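Local coordinates for protein ATP-dependent RNA helicase HrpB (Escherichia coli, PDB 6EUD) that hydrolyses ATP to ADP and phosphate as a DExH-box RNA helicase that binds single-stranded RNA, at residues A[115-120]-A[140-145]. Numbering follows the deposited sequence.
Sequences PELSGV and ALLLDV
The carbonyl O of P115 meets both methyls of V145, with CG1 and CG2 of V145 each 3.4 Å from this O. No hydrogen bond crosses between 115-120 and 140-145. The oxygen rests in the fork of the isopropyl group, and CB of V145 lies 3.9 Å from P115 O. V145 has CG1 anti to its backbone N (chi1 178°), which leaves CG2 anti to the carbonyl carbon, and both branches reach the loop. CG1 also approaches the backbone of the next residue, with CA of E116 4.3 Å from CG1 of V145.

The second touch is purely apolar. CD1 of L117 is 3.8 Å from CD2 of L142, and the two leucine side chains cross at about a right angle. I111 of helix 106-113 packs on L117, L142 and V145, and W370 of helix 361-370 lies on P115 and V145.

L117 also opens a type II beta turn, closed by the bond from V120 N to L117 O at 3.0 Å. The turn leads into strand 120-125, which runs parallel to its two neighbours in the central sheet of the helicase ATP-binding domain. R150 donates to the carbonyl oxygens of E116 and V120, so it ties the loop to the chain beyond helix 133-145. Across the two segments themselves, the chemistry implies cohesion by van der Waals packing and burial of leucine and valine, without directional polar bonds.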
ATOM      1  N   PRO A 115     -10.435  15.693 -21.396  1.00 76.06           N
ATOM      2  CA  PRO A 115     -10.544  16.173 -20.010  1.00 74.10           C
ATOM      3  C   PRO A 115     -11.742  17.101 -19.764  1.00 78.35           C
ATOM      4  O   PRO A 115     -12.045  17.421 -18.616  1.00 74.20           O
ATOM      5  CB  PRO A 115      -9.220  16.923 -19.797  1.00 70.12           C
ATOM      6  CG  PRO A 115      -8.292  16.363 -20.818  1.00 70.05           C
ATOM      7  CD  PRO A 115      -9.166  16.113 -22.013  1.00 74.06           C
ATOM      8  N   GLU A 116     -12.414  17.532 -20.826  1.00 84.09           N
ATOM      9  CA  GLU A 116     -13.628  18.317 -20.657  1.00 85.12           C
ATOM     10  C   GLU A 116     -14.855  17.498 -21.049  1.00 83.37           C
ATOM     11  O   GLU A 116     -15.984  17.982 -20.936  1.00 85.93           O
ATOM     12  CB  GLU A 116     -13.547  19.613 -21.462  1.00 90.97           C
ATOM     13  CG  GLU A 116     -12.866  20.739 -20.705  1.00 97.34           C
ATOM     14  CD  GLU A 116     -12.281  21.791 -21.623  1.00112.06           C
ATOM     15  OE1 GLU A 116     -12.826  21.990 -22.734  1.00118.45           O
ATOM     16  OE2 GLU A 116     -11.268  22.414 -21.237  1.00116.08           O
ATOM     17  N   LEU A 117     -14.617  16.257 -21.482  1.00 79.30           N
ATOM     18  CA  LEU A 117     -15.673  15.305 -21.857  1.00 74.89           C
ATOM     19  C   LEU A 117     -16.787  15.933 -22.692  1.00 77.12           C
ATOM     20  O   LEU A 117     -17.958  15.915 -22.298  1.00 72.39           O
ATOM     21  CB  LEU A 117     -16.273  14.659 -20.608  1.00 69.36           C
ATOM     22  CG  LEU A 117     -15.398  13.643 -19.880  1.00 65.16           C
ATOM     23  CD1 LEU A 117     -16.107  13.150 -18.637  1.00 62.36           C
ATOM     24  CD2 LEU A 117     -15.043  12.479 -20.791  1.00 66.41           C
ATOM     25  N   SER A 118     -16.400  16.479 -23.843  1.00 78.54           N
ATOM     26  CA  SER A 118     -17.294  17.229 -24.720  1.00 88.40           C
ATOM     27  C   SER A 118     -18.552  16.446 -25.092  1.00 92.52           C
ATOM     28  O   SER A 118     -18.479  15.266 -25.426  1.00 82.74           O
ATOM     29  CB  SER A 118     -16.543  17.642 -25.990  1.00 93.73           C
ATOM     30  OG  SER A 118     -15.348  18.342 -25.675  1.00 93.32           O
ATOM     31  N   GLY A 119     -19.703  17.109 -25.025  1.00 95.17           N
ATOM     32  CA  GLY A 119     -20.972  16.465 -25.312  1.00 98.22           C
ATOM     33  C   GLY A 119     -21.588  15.746 -24.119  1.00 94.01           C
ATOM     34  O   GLY A 119     -22.812  15.623 -24.032  1.00 99.75           O
ATOM     35  N   VAL A 120     -20.749  15.272 -23.201  1.00 85.80           N
ATOM     36  CA  VAL A 120     -21.223  14.555 -22.017  1.00 83.41           C
ATOM     37  C   VAL A 120     -21.790  15.512 -20.968  1.00 82.76           C
ATOM     38  O   VAL A 120     -21.171  16.524 -20.656  1.00 85.53           O
ATOM     39  CB  VAL A 120     -20.087  13.728 -21.358  1.00 80.48           C
ATOM     40  CG1 VAL A 120     -20.649  12.803 -20.276  1.00 73.08           C
ATOM     41  CG2 VAL A 120     -19.301  12.951 -22.407  1.00 81.95           C
ATOM     42  N   ALA A 140     -12.432  11.002  -8.569  1.00 50.55           N
ATOM     43  CA  ALA A 140     -11.448  12.077  -8.407  1.00 46.48           C
ATOM     44  C   ALA A 140     -11.259  12.915  -9.682  1.00 52.54           C
ATOM     45  O   ALA A 140     -11.171  14.158  -9.613  1.00 54.49           O
ATOM     46  CB  ALA A 140     -10.113  11.499  -7.961  1.00 40.63           C
ATOM     47  N   LEU A 141     -11.187  12.240 -10.830  1.00 48.16           N
ATOM     48  CA  LEU A 141     -11.036  12.922 -12.113  1.00 45.56           C
ATOM     49  C   LEU A 141     -12.267  13.750 -12.414  1.00 48.54           C
ATOM     50  O   LEU A 141     -12.173  14.919 -12.773  1.00 55.84           O
ATOM     51  CB  LEU A 141     -10.787  11.913 -13.235  1.00 43.97           C
ATOM     52  CG  LEU A 141      -9.455  11.173 -13.082  1.00 41.32           C
ATOM     53  CD1 LEU A 141      -9.368   9.987 -14.011  1.00 39.67           C
ATOM     54  CD2 LEU A 141      -8.312  12.131 -13.356  1.00 37.89           C
ATOM     55  N   LEU A 142     -13.430  13.147 -12.240  1.00 48.71           N
ATOM     56  CA  LEU A 142     -14.686  13.832 -12.529  1.00 49.92           C
ATOM     57  C   LEU A 142     -14.944  15.053 -11.632  1.00 54.64           C
ATOM     58  O   LEU A 142     -15.560  16.025 -12.062  1.00 60.66           O
ATOM     59  CB  LEU A 142     -15.837  12.841 -12.417  1.00 48.04           C
ATOM     60  CG  LEU A 142     -15.840  11.807 -13.535  1.00 49.22           C
ATOM     61  CD1 LEU A 142     -16.797  10.666 -13.230  1.00 46.88           C
ATOM     62  CD2 LEU A 142     -16.179  12.488 -14.858  1.00 53.00           C
ATOM     63  N   LEU A 143     -14.482  15.006 -10.389  1.00 51.96           N
ATOM     64  CA  LEU A 143     -14.591  16.162  -9.510  1.00 52.91           C
ATOM     65  C   LEU A 143     -13.621  17.273  -9.957  1.00 54.71           C
ATOM     66  O   LEU A 143     -13.842  18.454  -9.673  1.00 49.60           O
ATOM     67  CB  LEU A 143     -14.319  15.752  -8.065  1.00 52.28           C
ATOM     68  CG  LEU A 143     -15.421  14.926  -7.382  1.00 49.25           C
ATOM     69  CD1 LEU A 143     -15.040  14.531  -5.949  1.00 42.71           C
ATOM     70  CD2 LEU A 143     -16.733  15.687  -7.409  1.00 47.30           C
ATOM     71  N   ASP A 144     -12.554  16.901 -10.661  1.00 55.03           N
ATOM     72  CA  ASP A 144     -11.636  17.906 -11.169  1.00 61.32           C
ATOM     73  C   ASP A 144     -12.147  18.499 -12.474  1.00 65.00           C
ATOM     74  O   ASP A 144     -12.006  19.703 -12.700  1.00 73.92           O
ATOM     75  CB  ASP A 144     -10.237  17.340 -11.360  1.00 63.51           C
ATOM     76  CG  ASP A 144      -9.338  17.647 -10.188  1.00 71.84           C
ATOM     77  OD1 ASP A 144      -9.860  18.029  -9.116  1.00 75.09           O
ATOM     78  OD2 ASP A 144      -8.111  17.535 -10.341  1.00 77.84           O
ATOM     79  N   VAL A 145     -12.743  17.663 -13.322  1.00 60.94           N
ATOM     80  CA  VAL A 145     -13.405  18.144 -14.527  1.00 59.72           C
ATOM     81  C   VAL A 145     -14.495  19.159 -14.170  1.00 63.35           C
ATOM     82  O   VAL A 145     -14.705  20.137 -14.885  1.00 65.78           O
ATOM     83  CB  VAL A 145     -14.040  17.000 -15.326  1.00 55.91           C
ATOM     84  CG1 VAL A 145     -14.756  17.555 -16.549  1.00 54.16           C
ATOM     85  CG2 VAL A 145     -12.986  15.956 -15.715  1.00 51.96           C
TER